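Local atomic coordinates of glycoside hydrolase family 43 (Halothermothrix orenii, PDB entry 4QQS), a protein that has alpha-L-arabinofuranosidase activity and probably takes part in breaking down plant polysaccharides such as xylan. Residues Y141-S146 with I155-V160; I178-D183 with A190-E195. All blocks are in the same frame, centred on the assembly; numbering follows the deposited sequence.

Both contacts belong to the five-bladed beta-propeller of this glycosidase, on the same side of the chain's centre and with their own centres about 10 Å apart. Contact 1 closes before contact 2 opens, so they follow in series along the chain. Contact 1 pairs strand 137-143 with strand 153-162; contact 2 packs the loop after strand 175-178 against the start of strand 191-202. Strand 153-162 has strand 191-202 as a parallel neighbour, and bonds Q157 NE2 to Q179 OE1 and I158 N to I178 O probably tie the contacts together. That shared framework carries E195, the predicted proton donor, beside V142, which also packs near D126, the predicted pKa modulator.

Contact 1 (Y141-S146 with I155-V160); sequences YVKDCS and ISQIYV
Four backbone hydrogen bonds join the two segments in pairs. Y141 N gives to Y159 O, and Y159 N gives to Y141 O at 2.8 Å, while K143 N gives to Q157 O and Q157 N returns a longer bond to K143 O (3.2 Å). Beyond K143 a side chain takes over: the hydroxyl OG of S156 accepts from C145 N at 2.9 Å. Serine suits this place because OG also donates to a water that in turn donates to D144 OD1. D144 OD2 accepts from S146 N, closing an Asx turn, and also from S146 OG. The strands pair antiparallel as neighbours in a propeller blade, side chains alternating between its two faces. On one face V142 CG2 lies against I158 CG1 at 3.9 Å, and V142 CG1 meets S156 CB. V142 also packs against D126, the predicted pKa modulator, and E195, the predicted proton donor; a branched, apolar residue suits this place between the strand pair and the polar site. The other face carries Y141 and Y159 together with K143 and Q157. Y141 has CG between its backbone N and carbonyl carbon (chi1 58°), which swings the ring across the partner strand, where Y159 CB sits over one face in a CH-pi contact, 4.0 Å from the centroid. The Y141 hydroxyl bonds to Q161 and R120. The extended K143 chain brings CB and CD to Y159 CE1, each at 3.7 Å, and its NZ donates to a water that itself donates to Y159 OH. That hydroxyl donates to Q157 OE1 from above the amide plane, and N148 also bonds OE1.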
loop_
_atom_site.group_PDB
_atom_site.type_symbol
_atom_site.label_atom_id
_atom_site.label_comp_id
_atom_site.label_asym_id
_atom_site.label_seq_id
_atom_site.Cartn_x
_atom_site.Cartn_y
_atom_site.Cartn_z
ATOM N N TYR A 141 -0.515 -7.693 -6.696
ATOM C CA TYR A 141 -0.079 -8.344 -5.474
ATOM C C TYR A 141 1.362 -8.792 -5.609
ATOM O O TYR A 141 1.912 -8.843 -6.701
ATOM C CB TYR A 141 -0.993 -9.525 -5.133
ATOM C CG TYR A 141 -1.083 -10.575 -6.220
ATOM C CD1 TYR A 141 -0.224 -11.652 -6.247
ATOM C CD2 TYR A 141 -2.024 -10.481 -7.235
ATOM C CE1 TYR A 141 -0.308 -12.615 -7.238
ATOM C CE2 TYR A 141 -2.108 -11.439 -8.239
ATOM C CZ TYR A 141 -1.254 -12.507 -8.229
ATOM O OH TYR A 141 -1.296 -13.484 -9.210
ATOM N N VAL A 142 1.964 -9.126 -4.478
ATOM C CA VAL A 142 3.368 -9.482 -4.421
ATOM C C VAL A 142 3.534 -10.978 -4.185
ATOM O O VAL A 142 2.960 -11.542 -3.253
ATOM C CB VAL A 142 4.077 -8.712 -3.297
ATOM C CG1 VAL A 142 5.503 -9.187 -3.111
ATOM C CG2 VAL A 142 4.055 -7.211 -3.610
ATOM N N LYS A 143 4.333 -11.603 -5.048
ATOM C CA LYS A 143 4.859 -12.951 -4.830
ATOM C C LYS A 143 6.134 -12.755 -4.023
ATOM O O LYS A 143 7.130 -12.275 -4.529
ATOM C CB LYS A 143 5.114 -13.628 -6.179
ATOM C CG LYS A 143 5.444 -15.108 -6.109
ATOM C CD LYS A 143 5.644 -15.703 -7.517
ATOM C CE LYS A 143 5.692 -17.216 -7.481
ATOM N NZ LYS A 143 6.082 -17.832 -8.755
ATOM N N ASP A 144 6.022 -13.034 -2.719
ATOM C CA ASP A 144 6.988 -12.566 -1.741
ATOM C C ASP A 144 8.321 -13.307 -1.776
ATOM O O ASP A 144 8.379 -14.533 -1.915
ATOM C CB ASP A 144 6.372 -12.680 -0.348
ATOM C CG ASP A 144 7.241 -12.069 0.733
ATOM O OD1 ASP A 144 7.332 -10.826 0.792
ATOM O OD2 ASP A 144 7.815 -12.849 1.525
ATOM N N CYS A 145 9.395 -12.538 -1.614
ATOM C CA CYS A 145 10.766 -13.043 -1.574
ATOM C C CYS A 145 11.001 -14.212 -0.623
ATOM O O CYS A 145 11.892 -15.013 -0.891
ATOM C CB CYS A 145 11.713 -11.898 -1.218
ATOM S SG CYS A 145 11.382 -11.133 0.362
ATOM N N SER A 146 10.226 -14.324 0.456
ATOM C CA SER A 146 10.433 -15.396 1.421
ATOM C C SER A 146 10.417 -16.758 0.758
ATOM O O SER A 146 11.143 -17.636 1.199
ATOM C CB SER A 146 9.374 -15.346 2.528
ATOM O OG SER A 146 8.062 -15.448 2.013
ATOM N N ILE A 155 13.421 -12.813 -4.244
ATOM C CA ILE A 155 12.930 -11.650 -4.967
ATOM C C ILE A 155 11.424 -11.503 -4.842
ATOM O O ILE A 155 10.675 -12.456 -5.082
ATOM C CB ILE A 155 13.388 -11.715 -6.458
ATOM C CG1 ILE A 155 13.040 -10.437 -7.214
ATOM C CG2 ILE A 155 12.869 -12.955 -7.160
ATOM C CD1 ILE A 155 13.822 -10.291 -8.522
ATOM N N SER A 156 10.991 -10.311 -4.438
ATOM C CA SER A 156 9.579 -9.962 -4.443
ATOM C C SER A 156 9.207 -9.340 -5.775
ATOM O O SER A 156 9.812 -8.350 -6.197
ATOM C CB SER A 156 9.235 -9.013 -3.297
ATOM O OG SER A 156 9.263 -9.699 -2.057
ATOM N N GLN A 157 8.236 -9.953 -6.446
ATOM C CA GLN A 157 7.727 -9.518 -7.746
ATOM C C GLN A 157 6.272 -9.090 -7.615
ATOM O O GLN A 157 5.531 -9.677 -6.822
ATOM C CB GLN A 157 7.759 -10.681 -8.737
ATOM C CG GLN A 157 9.093 -11.357 -8.945
ATOM C CD GLN A 157 8.913 -12.576 -9.827
ATOM O OE1 GLN A 157 8.178 -13.494 -9.469
ATOM N NE2 GLN A 157 9.522 -12.565 -11.007
ATOM N N ILE A 158 5.862 -8.096 -8.403
ATOM C CA ILE A 158 4.464 -7.692 -8.454
ATOM C C ILE A 158 3.788 -8.284 -9.678
ATOM O O ILE A 158 4.268 -8.090 -10.794
ATOM C CB ILE A 158 4.329 -6.162 -8.434
ATOM C CG1 ILE A 158 4.836 -5.607 -7.100
ATOM C CG2 ILE A 158 2.880 -5.728 -8.675
ATOM C CD1 ILE A 158 5.104 -4.105 -7.102
ATOM N N TYR A 159 2.697 -9.005 -9.430
ATOM C CA TYR A 159 1.840 -9.582 -10.446
ATOM C C TYR A 159 0.513 -8.842 -10.475
ATOM O O TYR A 159 0.126 -8.179 -9.517
ATOM C CB TYR A 159 1.598 -11.076 -10.154
ATOM C CG TYR A 159 2.796 -11.937 -10.435
ATOM C CD1 TYR A 159 3.824 -12.058 -9.505
ATOM C CD2 TYR A 159 2.921 -12.616 -11.638
ATOM C CE1 TYR A 159 4.942 -12.814 -9.754
ATOM C CE2 TYR A 159 4.047 -13.388 -11.900
ATOM C CZ TYR A 159 5.049 -13.478 -10.955
ATOM O OH TYR A 159 6.160 -14.242 -11.226
ATOM N N VAL A 160 -0.195 -8.998 -11.586
ATOM C CA VAL A 160 -1.540 -8.473 -11.735
ATOM C C VAL A 160 -2.433 -9.515 -12.380
ATOM O O VAL A 160 -2.012 -10.263 -13.265
ATOM C CB VAL A 160 -1.560 -7.150 -12.554
ATOM C CG1 VAL A 160 -0.927 -7.319 -13.932
ATOM C CG2 VAL A 160 -2.973 -6.589 -12.671
HETATM O O HOH W 1 5.594 -16.992 -11.408
HETATM O O HOH W 2 7.595 -8.406 -0.531
#

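Contact 2 (I178-D183 with A190-E195)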
loop_
_atom_site.group_PDB
_atom_site.type_symbol
_atom_site.label_atom_id
_atom_site.label_comp_id
_atom_site.label_asym_id
_atom_site.label_seq_id
_atom_site.Cartn_x
_atom_site.Cartn_y
_atom_site.Cartn_z
ATOM N N ILE A 178 6.005 -6.030 -12.599
ATOM C CA ILE A 178 7.355 -5.515 -12.411
ATOM C C ILE A 178 8.100 -6.363 -11.397
ATOM O O ILE A 178 7.511 -6.986 -10.516
ATOM C CB ILE A 178 7.390 -4.033 -11.981
ATOM C CG1 ILE A 178 6.632 -3.802 -10.679
ATOM C CG2 ILE A 178 6.875 -3.140 -13.091
ATOM C CD1 ILE A 178 6.820 -2.396 -10.100
ATOM N N GLN A 179 9.421 -6.359 -11.530
ATOM C CA GLN A 179 10.310 -6.961 -10.550
ATOM C C GLN A 179 11.577 -6.122 -10.518
ATOM O O GLN A 179 11.860 -5.381 -11.464
ATOM C CB GLN A 179 10.638 -8.411 -10.903
ATOM C CG GLN A 179 11.452 -8.546 -12.167
ATOM C CD GLN A 179 11.710 -9.980 -12.543
ATOM O OE1 GLN A 179 11.716 -10.866 -11.696
ATOM N NE2 GLN A 179 11.909 -10.220 -13.828
ATOM N N PRO A 180 12.372 -6.226 -9.443
ATOM C CA PRO A 180 13.598 -5.433 -9.367
ATOM C C PRO A 180 14.424 -5.502 -10.647
ATOM O O PRO A 180 14.741 -6.591 -11.144
ATOM C CB PRO A 180 14.311 -6.035 -8.151
ATOM C CG PRO A 180 13.158 -6.390 -7.249
ATOM C CD PRO A 180 12.099 -6.930 -8.174
ATOM N N SER A 181 14.777 -4.328 -11.163
ATOM C CA SER A 181 15.388 -4.230 -12.479
ATOM C C SER A 181 16.255 -2.986 -12.650
ATOM O O SER A 181 17.224 -3.032 -13.400
ATOM C CB SER A 181 14.313 -4.295 -13.573
ATOM O OG SER A 181 13.446 -3.190 -13.496
ATOM N N GLN A 182 15.936 -1.891 -11.974
ATOM C CA GLN A 182 16.690 -0.645 -12.098
ATOM C C GLN A 182 17.780 -0.581 -11.038
ATOM O O GLN A 182 17.641 -1.153 -9.957
ATOM C CB GLN A 182 15.753 0.561 -11.929
ATOM C CG GLN A 182 14.695 0.688 -12.998
ATOM C CD GLN A 182 13.824 1.905 -12.792
ATOM O OE1 GLN A 182 13.136 2.024 -11.785
ATOM N NE2 GLN A 182 13.883 2.836 -13.721
ATOM N N ASP A 183 18.844 0.152 -11.332
ATOM C CA ASP A 183 19.975 0.229 -10.420
ATOM C C ASP A 183 19.584 0.667 -9.014
ATOM O O ASP A 183 20.134 0.147 -8.052
ATOM C CB ASP A 183 21.067 1.151 -10.970
ATOM C CG ASP A 183 21.747 0.569 -12.147
ATOM O OD1 ASP A 183 22.647 -0.265 -11.927
ATOM O OD2 ASP A 183 21.355 0.928 -13.279
ATOM N N ALA A 190 21.371 -9.926 -2.464
ATOM C CA ALA A 190 20.853 -11.294 -2.395
ATOM C C ALA A 190 19.332 -11.375 -2.214
ATOM O O ALA A 190 18.716 -12.395 -2.550
ATOM C CB ALA A 190 21.545 -12.043 -1.257
ATOM N N TRP A 191 18.780 -10.314 -1.627
ATOM C CA TRP A 191 17.348 -10.145 -1.424
ATOM C C TRP A 191 16.974 -8.857 -2.133
ATOM O O TRP A 191 17.661 -7.836 -1.963
ATOM C CB TRP A 191 17.038 -10.041 0.077
ATOM C CG TRP A 191 17.200 -11.340 0.795
ATOM C CD1 TRP A 191 18.370 -11.961 1.116
ATOM C CD2 TRP A 191 16.150 -12.189 1.272
ATOM N NE1 TRP A 191 18.113 -13.152 1.743
ATOM C CE2 TRP A 191 16.758 -13.321 1.851
ATOM C CE3 TRP A 191 14.757 -12.108 1.262
ATOM C CZ2 TRP A 191 16.016 -14.370 2.407
ATOM C CZ3 TRP A 191 14.030 -13.143 1.815
ATOM C CH2 TRP A 191 14.655 -14.258 2.369
ATOM N N GLN A 192 15.885 -8.887 -2.899
ATOM C CA GLN A 192 15.467 -7.740 -3.711
ATOM C C GLN A 192 13.957 -7.622 -3.686
ATOM O O GLN A 192 13.246 -8.632 -3.703
ATOM C CB GLN A 192 15.935 -7.901 -5.160
ATOM C CG GLN A 192 17.440 -8.059 -5.298
ATOM C CD GLN A 192 17.895 -8.191 -6.718
ATOM O OE1 GLN A 192 17.179 -7.827 -7.648
ATOM N NE2 GLN A 192 19.122 -8.673 -6.893
ATOM N N TRP A 193 13.463 -6.388 -3.650
ATOM C CA TRP A 193 12.036 -6.142 -3.518
ATOM C C TRP A 193 11.469 -5.139 -4.503
ATOM O O TRP A 193 12.007 -4.044 -4.663
ATOM C CB TRP A 193 11.713 -5.563 -2.133
ATOM C CG TRP A 193 12.057 -6.409 -0.968
ATOM C CD1 TRP A 193 11.234 -7.228 -0.277
ATOM C CD2 TRP A 193 13.341 -6.475 -0.312
ATOM N NE1 TRP A 193 11.919 -7.795 0.772
ATOM C CE2 TRP A 193 13.219 -7.356 0.762
ATOM C CE3 TRP A 193 14.580 -5.854 -0.543
ATOM C CZ2 TRP A 193 14.296 -7.655 1.606
ATOM C CZ3 TRP A 193 15.635 -6.136 0.291
ATOM C CH2 TRP A 193 15.490 -7.035 1.343
ATOM N N ASN A 194 10.333 -5.506 -5.096
ATOM C CA ASN A 194 9.334 -4.537 -5.543
ATOM C C ASN A 194 8.055 -4.927 -4.805
ATOM O O ASN A 194 7.580 -6.067 -4.943
ATOM C CB ASN A 194 9.050 -4.587 -7.051
ATOM C CG ASN A 194 10.103 -3.930 -7.954
ATOM O OD1 ASN A 194 9.947 -3.991 -9.171
ATOM N ND2 ASN A 194 11.138 -3.306 -7.400
ATOM N N GLU A 195 7.511 -4.003 -4.020
ATOM C CA GLU A 195 6.342 -4.331 -3.217
ATOM C C GLU A 195 5.461 -3.104 -3.051
ATOM O O GLU A 195 5.729 -2.046 -3.603
ATOM C CB GLU A 195 6.745 -4.982 -1.885
ATOM C CG GLU A 195 7.526 -4.059 -0.977
ATOM C CD GLU A 195 8.032 -4.723 0.313
ATOM O OE1 GLU A 195 7.818 -5.933 0.525
ATOM O OE2 GLU A 195 8.645 -4.010 1.136
HETATM O O HOH W 3 17.009 -8.135 -10.293
#
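The loop that follows strand 175-178 in the propeller folds over the start of strand 191-202, which carries E195, the predicted proton donor, on the side turned from the loop. P180 and N194 carry most of the contact, the ring and the carboxamide running alongside one another but pointing opposite ways. The proline ring lies along the strand: CB meets Q192 OE1 at 3.4 Å, CG rests on W193 C at 3.5 Å, and CD reaches the amide carbon CG of N194 at 3.6 Å. Proline suits this place because its compact apolar ring packs on the strand backbone and on the side chains of Q192 and N194. With CG of N194 anti to its carbonyl carbon (chi1 -77°), OD1 reaches the loop backbone, 3.0 Å from Q179 C, and also touches CG1 and CD1 of I178. K236 NZ donates to this oxygen and to Q179 O, while ND2 gives to W193 O and to E185 OE2. An alanine here in place of N194 would probably cost K236 one acceptor and E185 OE2 the N-H it receives, and open a gap beside P180. Q192 NE2 bonds to D189 O. Direct contact between the segments is therefore chiefly van der Waals: N194 spends its polar atoms on K236, E185 and W193 O, while a water joins P180 O to Q192 OE1.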